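Local coordinates for protein 361aa long hypothetical D-aminopeptidase (Pyrococcus horikoshii, PDB 2DRH) that is of unproven function but probably acts as an aminopeptidase, removing residues from the amino end of peptides, at residues N61-K66 with T91-I96; F165-V170 with G183-A188; A203-N208 with E321-S326. One frame throughout, in Å; residues are numbered along the deposited sequence.

Interaction 1: residues N61-K66 with T91-I96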
loop_
_atom_site.group_PDB
_atom_site.type_symbol
_atom_site.label_atom_id
_atom_site.label_comp_id
_atom_site.label_asym_id
_atom_site.label_seq_id
_atom_site.Cartn_x
_atom_site.Cartn_y
_atom_site.Cartn_z
ATOM N N ASN A 61 13.985 -13.834 24.434
ATOM C CA ASN A 61 14.307 -14.196 23.058
ATOM C C ASN A 61 13.247 -13.593 22.129
ATOM O O ASN A 61 12.113 -14.061 22.080
ATOM C CB ASN A 61 14.331 -15.723 22.897
ATOM C CG ASN A 61 14.865 -16.161 21.537
ATOM O OD1 ASN A 61 14.426 -15.670 20.492
ATOM N ND2 ASN A 61 15.812 -17.088 21.547
ATOM N N ILE A 62 13.634 -12.557 21.391
ATOM C CA ILE A 62 12.719 -11.864 20.485
ATOM C C ILE A 62 12.212 -12.724 19.325
ATOM O O ILE A 62 11.089 -12.546 18.864
ATOM C CB ILE A 62 13.382 -10.583 19.943
ATOM C CG1 ILE A 62 13.973 -9.795 21.115
ATOM C CG2 ILE A 62 12.355 -9.721 19.227
ATOM C CD1 ILE A 62 14.854 -8.646 20.708
ATOM N N TYR A 63 13.029 -13.661 18.863
ATOM C CA TYR A 63 12.624 -14.542 17.768
ATOM C C TYR A 63 11.565 -15.576 18.186
ATOM O O TYR A 63 10.584 -15.815 17.467
ATOM C CB TYR A 63 13.846 -15.279 17.224
ATOM C CG TYR A 63 13.544 -16.190 16.059
ATOM C CD1 TYR A 63 13.278 -15.668 14.789
ATOM C CD2 TYR A 63 13.538 -17.571 16.219
ATOM C CE1 TYR A 63 13.021 -16.509 13.706
ATOM C CE2 TYR A 63 13.283 -18.422 15.141
ATOM C CZ TYR A 63 13.028 -17.880 13.885
ATOM O OH TYR A 63 12.813 -18.720 12.816
ATOM N N LYS A 64 11.773 -16.204 19.344
ATOM C CA LYS A 64 10.834 -17.207 19.836
ATOM C C LYS A 64 9.612 -16.533 20.438
ATOM O O LYS A 64 8.520 -17.099 20.437
ATOM C CB LYS A 64 11.521 -18.117 20.864
ATOM C CG LYS A 64 12.653 -18.935 20.262
ATOM C CD LYS A 64 12.133 -19.877 19.183
ATOM C CE LYS A 64 13.271 -20.529 18.405
ATOM N NZ LYS A 64 14.259 -21.201 19.297
ATOM N N GLU A 65 9.800 -15.325 20.957
ATOM C CA GLU A 65 8.692 -14.566 21.519
ATOM C C GLU A 65 8.650 -13.222 20.818
ATOM O O GLU A 65 9.290 -12.254 21.236
ATOM C CB GLU A 65 8.846 -14.397 23.035
ATOM C CG GLU A 65 8.660 -15.710 23.770
ATOM C CD GLU A 65 8.432 -15.534 25.253
ATOM O OE1 GLU A 65 9.337 -15.000 25.931
ATOM O OE2 GLU A 65 7.345 -15.937 25.731
ATOM N N LYS A 66 7.882 -13.189 19.734
ATOM C CA LYS A 66 7.731 -12.003 18.895
ATOM C C LYS A 66 6.757 -10.966 19.461
ATOM O O LYS A 66 5.924 -11.272 20.324
ATOM C CB LYS A 66 7.250 -12.443 17.510
ATOM C CG LYS A 66 8.157 -13.441 16.804
ATOM C CD LYS A 66 7.337 -14.368 15.919
ATOM C CE LYS A 66 8.119 -14.909 14.737
ATOM N NZ LYS A 66 9.408 -15.565 15.099
ATOM N N THR A 91 4.720 -8.704 12.772
ATOM C CA THR A 91 5.594 -8.906 13.925
ATOM C C THR A 91 7.056 -8.522 13.745
ATOM O O THR A 91 7.527 -8.314 12.623
ATOM C CB THR A 91 5.556 -10.375 14.359
ATOM O OG1 THR A 91 5.853 -11.202 13.227
ATOM C CG2 THR A 91 4.168 -10.748 14.902
ATOM N N ILE A 92 7.753 -8.416 14.877
ATOM C CA ILE A 92 9.185 -8.121 14.926
ATOM C C ILE A 92 9.773 -9.288 15.714
ATOM O O ILE A 92 9.284 -9.613 16.800
ATOM C CB ILE A 92 9.474 -6.784 15.643
ATOM C CG1 ILE A 92 9.174 -5.616 14.693
ATOM C CG2 ILE A 92 10.924 -6.735 16.102
ATOM C CD1 ILE A 92 9.482 -4.251 15.268
ATOM N N GLU A 93 10.809 -9.923 15.164
ATOM C CA GLU A 93 11.402 -11.103 15.792
ATOM C C GLU A 93 12.897 -11.017 16.013
ATOM O O GLU A 93 13.572 -12.039 16.179
ATOM C CB GLU A 93 11.100 -12.338 14.937
ATOM C CG GLU A 93 11.460 -12.168 13.464
ATOM C CD GLU A 93 11.148 -13.399 12.628
ATOM O OE1 GLU A 93 10.043 -13.973 12.787
ATOM O OE2 GLU A 93 12.002 -13.781 11.801
ATOM N N THR A 94 13.411 -9.794 16.019
ATOM C CA THR A 94 14.826 -9.577 16.204
ATOM C C THR A 94 15.015 -8.227 16.848
ATOM O O THR A 94 14.106 -7.396 16.836
ATOM C CB THR A 94 15.568 -9.529 14.846
ATOM O OG1 THR A 94 15.172 -8.344 14.135
ATOM C CG2 THR A 94 15.239 -10.768 13.994
ATOM N N PRO A 95 16.184 -7.999 17.464
ATOM C CA PRO A 95 16.354 -6.675 18.054
ATOM C C PRO A 95 16.424 -5.710 16.865
ATOM O O PRO A 95 16.736 -6.125 15.743
ATOM C CB PRO A 95 17.678 -6.789 18.818
ATOM C CG PRO A 95 18.388 -7.908 18.156
ATOM C CD PRO A 95 17.289 -8.896 17.837
ATOM N N ILE A 96 16.119 -4.440 17.108
ATOM C CA ILE A 96 16.117 -3.433 16.056
ATOM C C ILE A 96 17.467 -2.745 16.001
ATOM O O ILE A 96 17.943 -2.220 16.997
ATOM C CB ILE A 96 15.021 -2.398 16.312
ATOM C CG1 ILE A 96 13.706 -3.122 16.611
ATOM C CG2 ILE A 96 14.878 -1.477 15.096
ATOM C CD1 ILE A 96 12.576 -2.206 17.030
#

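Interaction 2: residues F165-V170 with G183-A188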
loop_
_atom_site.group_PDB
_atom_site.type_symbol
_atom_site.label_atom_id
_atom_site.label_comp_id
_atom_site.label_asym_id
_atom_site.label_seq_id
_atom_site.Cartn_x
_atom_site.Cartn_y
_atom_site.Cartn_z
ATOM N N PHE A 165 20.376 4.978 28.840
ATOM C CA PHE A 165 21.163 5.030 27.617
ATOM C C PHE A 165 21.426 6.474 27.240
ATOM O O PHE A 165 20.568 7.335 27.405
ATOM C CB PHE A 165 20.457 4.278 26.480
ATOM C CG PHE A 165 19.176 4.915 26.017
ATOM C CD1 PHE A 165 19.188 5.889 25.020
ATOM C CD2 PHE A 165 17.959 4.538 26.570
ATOM C CE1 PHE A 165 18.007 6.479 24.580
ATOM C CE2 PHE A 165 16.765 5.120 26.141
ATOM C CZ PHE A 165 16.788 6.094 25.142
ATOM N N GLU A 166 22.633 6.741 26.763
ATOM C CA GLU A 166 23.016 8.087 26.374
ATOM C C GLU A 166 22.315 8.540 25.100
ATOM O O GLU A 166 21.918 7.721 24.265
ATOM C CB GLU A 166 24.530 8.165 26.175
ATOM C CG GLU A 166 25.329 7.868 27.427
ATOM C CD GLU A 166 26.816 8.094 27.226
ATOM O OE1 GLU A 166 27.405 7.438 26.340
ATOM O OE2 GLU A 166 27.394 8.932 27.954
ATOM N N GLU A 167 22.164 9.853 24.966
ATOM C CA GLU A 167 21.524 10.442 23.802
ATOM C C GLU A 167 22.489 11.429 23.158
ATOM O O GLU A 167 23.489 11.805 23.766
ATOM C CB GLU A 167 20.216 11.130 24.213
ATOM C CG GLU A 167 19.147 10.130 24.668
ATOM C CD GLU A 167 17.842 10.781 25.072
ATOM O OE1 GLU A 167 17.379 11.697 24.360
ATOM O OE2 GLU A 167 17.262 10.360 26.096
ATOM N N GLY A 168 22.203 11.835 21.926
ATOM C CA GLY A 168 23.086 12.766 21.244
ATOM C C GLY A 168 23.939 12.070 20.200
ATOM O O GLY A 168 23.474 11.158 19.521
ATOM N N ALA A 169 25.196 12.481 20.074
ATOM C CA ALA A 169 26.084 11.884 19.078
ATOM C C ALA A 169 26.724 10.595 19.587
ATOM O O ALA A 169 27.916 10.548 19.883
ATOM C CB ALA A 169 27.160 12.891 18.671
ATOM N N VAL A 170 25.921 9.543 19.673
ATOM C CA VAL A 170 26.397 8.257 20.157
ATOM C C VAL A 170 25.758 7.156 19.322
ATOM O O VAL A 170 24.718 7.372 18.699
ATOM C CB VAL A 170 26.021 8.069 21.658
ATOM C CG1 VAL A 170 26.758 9.109 22.518
ATOM C CG2 VAL A 170 24.513 8.227 21.841
ATOM N N GLY A 183 23.312 16.276 14.853
ATOM C CA GLY A 183 22.126 15.463 15.065
ATOM C C GLY A 183 22.487 14.248 15.901
ATOM O O GLY A 183 23.532 14.240 16.553
ATOM N N GLY A 184 21.636 13.223 15.887
ATOM C CA GLY A 184 21.928 12.018 16.649
ATOM C C GLY A 184 20.728 11.305 17.257
ATOM O O GLY A 184 19.637 11.306 16.693
ATOM N N ILE A 185 20.940 10.691 18.418
ATOM C CA ILE A 185 19.886 9.961 19.113
ATOM C C ILE A 185 19.132 10.872 20.077
ATOM O O ILE A 185 19.737 11.643 20.819
ATOM C CB ILE A 185 20.471 8.770 19.913
ATOM C CG1 ILE A 185 21.178 7.794 18.964
ATOM C CG2 ILE A 185 19.367 8.066 20.705
ATOM C CD1 ILE A 185 20.255 7.080 17.985
ATOM N N GLY A 186 17.805 10.788 20.037
ATOM C CA GLY A 186 16.960 11.572 20.920
ATOM C C GLY A 186 15.857 10.656 21.426
ATOM O O GLY A 186 15.505 9.692 20.753
ATOM N N SER A 187 15.308 10.922 22.606
ATOM C CA SER A 187 14.248 10.059 23.114
ATOM C C SER A 187 13.326 10.774 24.093
ATOM O O SER A 187 13.677 11.804 24.670
ATOM C CB SER A 187 14.847 8.814 23.780
ATOM O OG SER A 187 13.877 7.775 23.869
ATOM N N ALA A 188 12.132 10.223 24.261
ATOM C CA ALA A 188 11.147 10.797 25.163
ATOM C C ALA A 188 9.978 9.838 25.276
ATOM O O ALA A 188 9.824 8.946 24.446
ATOM C CB ALA A 188 10.669 12.155 24.639
#

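Interaction 3: residues A203-N208 with E321-S326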
loop_
_atom_site.group_PDB
_atom_site.type_symbol
_atom_site.label_atom_id
_atom_site.label_comp_id
_atom_site.label_asym_id
_atom_site.label_seq_id
_atom_site.Cartn_x
_atom_site.Cartn_y
_atom_site.Cartn_z
ATOM N N ALA A 203 9.497 6.972 22.613
ATOM C CA ALA A 203 10.057 7.196 21.289
ATOM C C ALA A 203 11.557 7.405 21.288
ATOM O O ALA A 203 12.105 8.072 22.156
ATOM C CB ALA A 203 9.381 8.391 20.626
ATOM N N LEU A 204 12.214 6.808 20.303
ATOM C CA LEU A 204 13.645 6.960 20.121
ATOM C C LEU A 204 13.819 7.345 18.654
ATOM O O LEU A 204 13.309 6.669 17.755
ATOM C CB LEU A 204 14.381 5.653 20.421
ATOM C CG LEU A 204 15.903 5.709 20.218
ATOM C CD1 LEU A 204 16.561 4.603 21.002
ATOM C CD2 LEU A 204 16.257 5.587 18.729
ATOM N N VAL A 205 14.526 8.437 18.406
ATOM C CA VAL A 205 14.724 8.866 17.036
ATOM C C VAL A 205 16.190 9.023 16.688
ATOM O O VAL A 205 17.025 9.280 17.550
ATOM C CB VAL A 205 14.021 10.216 16.760
ATOM C CG1 VAL A 205 12.535 10.121 17.113
ATOM C CG2 VAL A 205 14.704 11.327 17.550
ATOM N N LEU A 206 16.482 8.853 15.405
ATOM C CA LEU A 206 17.825 9.013 14.863
ATOM C C LEU A 206 17.583 10.139 13.875
ATOM O O LEU A 206 17.060 9.908 12.789
ATOM C CB LEU A 206 18.272 7.738 14.132
ATOM C CG LEU A 206 19.614 7.799 13.388
ATOM C CD1 LEU A 206 20.717 8.167 14.360
ATOM C CD2 LEU A 206 19.909 6.462 12.720
ATOM N N SER A 207 17.927 11.360 14.275
ATOM C CA SER A 207 17.695 12.531 13.441
ATOM C C SER A 207 18.854 12.842 12.519
ATOM O O SER A 207 20.004 12.892 12.947
ATOM C CB SER A 207 17.408 13.749 14.321
ATOM O OG SER A 207 18.545 14.080 15.103
ATOM N N ASN A 208 18.542 13.081 11.253
ATOM C CA ASN A 208 19.574 13.386 10.271
ATOM C C ASN A 208 18.943 14.109 9.091
ATOM O O ASN A 208 19.236 13.801 7.934
ATOM C CB ASN A 208 20.241 12.087 9.804
ATOM C CG ASN A 208 21.414 12.333 8.873
ATOM O OD1 ASN A 208 22.396 12.984 9.247
ATOM N ND2 ASN A 208 21.318 11.819 7.653
ATOM N N GLU A 321 9.318 15.832 20.809
ATOM C CA GLU A 321 10.304 16.122 21.828
ATOM C C GLU A 321 11.568 15.302 21.592
ATOM O O GLU A 321 12.678 15.812 21.753
ATOM C CB GLU A 321 9.762 15.844 23.238
ATOM C CG GLU A 321 10.551 16.597 24.324
ATOM C CD GLU A 321 10.375 16.022 25.725
ATOM O OE1 GLU A 321 9.223 15.802 26.155
ATOM O OE2 GLU A 321 11.403 15.798 26.399
ATOM N N ALA A 322 11.403 14.038 21.206
ATOM C CA ALA A 322 12.553 13.172 20.963
ATOM C C ALA A 322 13.493 13.783 19.926
ATOM O O ALA A 322 14.716 13.665 20.048
ATOM C CB ALA A 322 12.098 11.797 20.505
ATOM N N ILE A 323 12.928 14.429 18.910
ATOM C CA ILE A 323 13.738 15.059 17.875
ATOM C C ILE A 323 14.519 16.213 18.483
ATOM O O ILE A 323 15.732 16.320 18.294
ATOM C CB ILE A 323 12.866 15.589 16.713
ATOM C CG1 ILE A 323 12.251 14.407 15.955
ATOM C CG2 ILE A 323 13.711 16.459 15.770
ATOM C CD1 ILE A 323 11.251 14.804 14.885
ATOM N N ILE A 324 13.824 17.073 19.223
ATOM C CA ILE A 324 14.481 18.208 19.857
ATOM C C ILE A 324 15.588 17.730 20.812
ATOM O O ILE A 324 16.709 18.255 20.786
ATOM C CB ILE A 324 13.456 19.086 20.624
ATOM C CG1 ILE A 324 12.420 19.642 19.642
ATOM C CG2 ILE A 324 14.164 20.211 21.360
ATOM C CD1 ILE A 324 13.015 20.325 18.412
ATOM N N ASN A 325 15.280 16.726 21.633
ATOM C CA ASN A 325 16.266 16.191 22.568
ATOM C C ASN A 325 17.520 15.684 21.858
ATOM O O ASN A 325 18.616 15.730 22.421
ATOM C CB ASN A 325 15.659 15.058 23.411
ATOM C CG ASN A 325 14.596 15.557 24.368
ATOM O OD1 ASN A 325 14.719 16.645 24.912
ATOM N ND2 ASN A 325 13.553 14.759 24.587
ATOM N N SER A 326 17.368 15.200 20.625
ATOM C CA SER A 326 18.520 14.707 19.871
ATOM C C SER A 326 19.452 15.877 19.577
ATOM O O SER A 326 20.659 15.696 19.426
ATOM C CB SER A 326 18.087 14.044 18.551
ATOM O OG SER A 326 17.725 15.012 17.578
#

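Interaction 1: residues N61-K66 with T91-I96
The helical turn that leads into strand 65-73, where that strand pairs antiparallel with strand 91-92, sets Ile62, Tyr63 and Lys66 against Glu93 and Pro95. An Asx motif shapes the turn: the backbone N of Lys64 donates to Asn61 OD1, nearly straight at 165°. Ile62 fills the apolar end. Its CG2 branch lies 3.4 Å from Thr94 N, while CD1 reaches the ring of Pro95, 3.8 Å from CD. The backbones meet closely too, Ile62 O receiving a CA-H...O contact from Glu93 CA at 3.4 Å.

The other end is polar. Lys66 and Glu93 run alongside each other, pointing the same way, with Lys66 CG 3.7 Å from Glu93 CB. The lysine chain bends at chi2 and again at chi4 (53°), which curls NZ back over one face of the Tyr63 ring, off toward the rim, and onto Tyr63 O at 2.7 Å, in the carbonyl plane. His292 ND1 also bonds to NZ. The salt bridge from NZ to Glu93 OE1 is weak and the place of OE1 is doubtful. Glu93 OE2 lies at the edge of the Tyr63 ring, 3.5 Å from CE1, and accepts from the backbone N of Asn130. Tyr63 OH is bonded to Ser128 O. With an alanine here in place of Lys66, Tyr63 O is likely to lose this donor and the Glu93 carboxylate its lysine mate. The amine is gripped by Tyr63 O and His292 and the carboxylate by Asn130 N, so each group has a partner that does not depend on the doubtful bridge.

Interaction 2: residues F165-V170 with G183-A188
Gly168 and Ile185 face each other as an antiparallel hydrogen-bonded pair, and this single bridge is the tight part of the contact. Gly168 N donates to Ile185 O at 2.7 Å, and Ile185 N returns a straighter bond to Gly168 O (2.8 Å, 169°). The same Gly168 O takes a CA-H...O contact from Gly184 CA, and a weak bond from Val170 N as the chain turns through an inverse gamma turn centred on Ala169. There is no room here for a side chain on Gly184: a beta carbon would fall 2.2 Å from Gly168 O. The positive phi of Gly168 and of Gly184 is also of a kind that crowds a side chain against the preceding carbonyl.

In the fold, the loop after helix 151-160 is thereby laid along strand 184-193, on the side away from its sheet neighbour, strand 198-207. Glu167 extends the grip. With its chain stretched out beyond CG, it runs beside the strand until OE1 lies 2.8 Å from Ser187 N, a weak bond bent to 124°. Its stronger partners are lysines, OE2 forming salt bridges with Lys20 and Lys2. Phe165 meets the strand by its rim: Ser187 OG lies in the ring plane at the edge, 3.6 Å from CZ, and is itself bonded to Ala203 O. Lys20 makes a cation-pi contact with that ring.

The packing is looser around the branches of Ile185. CG2 comes no nearer than 4.4 Å to Phe165 CE1, and CG1 is likewise 4.4 Å from Val170 CG2, although Val170 O approaches CG1 more closely. Val170 is only partly covered, and Glu166, bordering it, turns its carboxylate away from the strand into solvent.

Interaction 3: residues A203-N208 with E321-S326
The flat peptide group between Ala322 and Ile323 offers one face to Val205, whose CG2 rests over it, 3.4 Å from Ala322 O and 3.8 Å from Ile323 N. With CG1 of Val205 anti to the carbonyl carbon (chi1 -55°), CG2 falls between the backbone N and the carbonyl carbon, which lays that methyl on the helix backbone and leaves CG1 to meet the methyl of Ala322, 3.8 Å from CB. Further along, CG2 also approaches Ile323 CG1, and Ala203 CB faces Ala322 CB more distantly, at 4.4 Å. Within the helix, the Asn325 amide donates through ND2 to Glu321 OE2, with OE2 lying in the amide plane, while ND2 meets it on the anti side, 35° out of the carboxylate plane. Arg190 forms a salt bridge with Glu321 OE1.

This is helix 309-328 packed on the sheet through strand 198-207, a helix-on-sheet layer consistent with the layered fold of the DmpA family. The axes of the two short segments approach to 7.8 Å and cross at -50°, with Ala322 supplying a small side chain where the backbones come nearest.

Beyond Val205 the contact turns polar. Ser207 OG donates to Ser326 OG at 2.8 Å, two hydroxyls meeting tip to tip in a buried setting. Ser326 in turn points its hydroxyl back along the helix to Ile323 O, though the modelled separation is too short to trust in detail. Ser207 OG also takes a weak bond from Gly184 N.

How the interactions relate
Interactions 2 and 3 are one continuous cluster, their centres 7 Å apart. Strands 184-193 and 198-207 follow each other in the chain and pair antiparallel, so residues of the two contacts bond directly: Ser187 OG lies 2.5 Å from Ala203 O, and Ala188 O lies 2.7 Å from Ala203 N, both probable hydrogen bonds. Ser326 CB packs 3.6 Å from Gly186 N, bringing the helix onto both strands. Interaction 1 stands apart, its centre 24 Å from either of the others, with nearest atoms about 10 Å from interaction 2 and about 8 Å from interaction 3. It reaches the same mixed sheet through strand 65-73, which connects by way of strands 278-285 and 240-246 to strand 198-207.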